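Local coordinates for protein DHC, diheme cytochrome c (Rhodobacter sphaeroides, PDB 2FWT) that carries two covalently bound c-type hemes and probably passes electrons to its partner SHP, the sphaeroides heme protein, at residues Leu47-Ala50 against Ser51-Gln54. Sequence-based numbering, arbitrary orientation.
Sequences LDEA and SRGQ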
loop_
_atom_site.group_PDB
_atom_site.type_symbol
_atom_site.label_atom_id
_atom_site.label_comp_id
_atom_site.label_asym_id
_atom_site.label_seq_id
_atom_site.Cartn_x
_atom_site.Cartn_y
_atom_site.Cartn_z
ATOM N N LEU A 47 -12.224 -6.717 -8.418
ATOM C CA LEU A 47 -11.874 -8.114 -8.430
ATOM C C LEU A 47 -13.156 -8.901 -8.224
ATOM O O LEU A 47 -14.162 -8.368 -7.768
ATOM C CB LEU A 47 -11.035 -8.445 -7.177
ATOM C CG LEU A 47 -9.753 -7.703 -6.949
ATOM C CD1 LEU A 47 -9.278 -8.023 -5.562
ATOM C CD2 LEU A 47 -8.787 -8.138 -7.998
ATOM N N ASP A 48 -13.115 -10.180 -8.515
ATOM C CA ASP A 48 -14.238 -11.026 -8.144
ATOM C C ASP A 48 -14.328 -11.069 -6.615
ATOM O O ASP A 48 -13.297 -11.000 -5.917
ATOM C CB ASP A 48 -14.085 -12.439 -8.705
ATOM C CG ASP A 48 -12.949 -13.197 -8.080
ATOM O OD1 ASP A 48 -11.814 -13.019 -8.543
ATOM O OD2 ASP A 48 -13.181 -13.988 -7.125
ATOM N N GLU A 49 -15.551 -11.236 -6.131
ATOM C CA GLU A 49 -15.852 -11.160 -4.702
ATOM C C GLU A 49 -15.001 -12.097 -3.873
ATOM O O GLU A 49 -14.449 -11.673 -2.864
ATOM C CB GLU A 49 -17.323 -11.444 -4.454
ATOM C CG GLU A 49 -17.741 -11.370 -2.985
ATOM C CD GLU A 49 -19.200 -11.759 -2.791
ATOM O OE1 GLU A 49 -19.494 -12.985 -2.711
ATOM O OE2 GLU A 49 -20.048 -10.831 -2.749
ATOM N N ALA A 50 -14.895 -13.371 -4.270
ATOM C CA ALA A 50 -14.116 -14.342 -3.476
ATOM C C ALA A 50 -12.664 -13.888 -3.294
ATOM O O ALA A 50 -12.128 -13.944 -2.192
ATOM C CB ALA A 50 -14.177 -15.788 -4.097
ATOM N N SER A 51 -12.040 -13.440 -4.394
ATOM C CA SER A 51 -10.677 -12.935 -4.355
ATOM C C SER A 51 -10.567 -11.718 -3.453
ATOM O O SER A 51 -9.632 -11.628 -2.679
ATOM C CB SER A 51 -10.185 -12.552 -5.753
ATOM O OG SER A 51 -9.931 -13.751 -6.502
ATOM N N ARG A 52 -11.526 -10.807 -3.565
ATOM C CA ARG A 52 -11.540 -9.603 -2.743
ATOM C C ARG A 52 -11.502 -9.993 -1.261
ATOM O O ARG A 52 -10.690 -9.487 -0.505
ATOM C CB ARG A 52 -12.761 -8.746 -3.057
ATOM C CG ARG A 52 -12.728 -7.318 -2.449
ATOM C CD ARG A 52 -13.227 -7.270 -0.997
ATOM N NE ARG A 52 -14.576 -7.808 -1.003
ATOM C CZ ARG A 52 -15.165 -8.462 -0.008
ATOM N NH1 ARG A 52 -14.560 -8.649 1.175
ATOM N NH2 ARG A 52 -16.395 -8.920 -0.210
ATOM N N GLY A 53 -12.363 -10.923 -0.857
ATOM C CA GLY A 53 -12.398 -11.386 0.524
ATOM C C GLY A 53 -11.131 -12.076 0.978
ATOM O O GLY A 53 -10.675 -11.904 2.123
ATOM N N GLN A 54 -10.550 -12.881 0.110
ATOM C CA GLN A 54 -9.283 -13.537 0.441
ATOM C C GLN A 54 -8.128 -12.554 0.646
ATOM O O GLN A 54 -7.317 -12.740 1.569
ATOM C CB GLN A 54 -8.843 -14.569 -0.614
ATOM C CG GLN A 54 -9.617 -15.891 -0.573
ATOM C CD GLN A 54 -9.178 -16.970 0.464
ATOM O OE1 GLN A 54 -9.744 -18.067 0.429
ATOM N NE2 GLN A 54 -8.196 -16.691 1.351
HETATM O O HOH W 1 -18.950 -8.354 -2.495
#
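D48 closes the N-terminal end of helix 49-61 by gripping S51 with both carboxylate oxygens. OD2 of D48 accepts the backbone N-H of S51 at 3.0 Å, an N-cap bond, nearly straight at 163°, that comes in from above the carboxylate plane. The other oxygen, OD1 of D48, takes the hydroxyl of S51 on its syn side, OG lying 2.9 Å away, which adds a second bond to the same carboxylate. With chi1 at 68°, CG of D48 sits between its own backbone N and carbonyl carbon, which folds the carboxylate back over the first turn, where its negative charge probably also interacts favourably with the helix dipole. Replacing S51 by an alanine would probably leave OD1 of D48 without its hydroxyl partner and the carboxylate, still tied through OD2, freer to turn.

Behind the cap the i to i+4 backbone bonds of the helix begin at once: the N-H of R52 reaches O of D48 at 3.0 Å, and the amides of G53 and Q54 bond to the carbonyls of E49 and A50. E49, extended beyond CG, and R52, bent at chi2 and chi3, do not form a salt bridge; OE2 of E49 and NH2 of R52 stay 4.8 Å apart, their planar groups turned 71° from each other. A water donates to OE2 of E49 and only weakly accepts from NH2 of R52, at 3.5 Å, while NH1 of R52 is engaged in a salt bridge with E56, one turn further on.

L47, just ahead of the cap, rests CD1 against CA of R52 at 3.9 Å, and the nearest atoms of its side chain and a heme c are about 4 Å apart. It also touches E12 and, like R52, M34 of helix 27-34; S51 and Q54 meet L8 of helix 7-12, so the start of helix 49-61, at the surface, lies against helices 7-12 and 27-34.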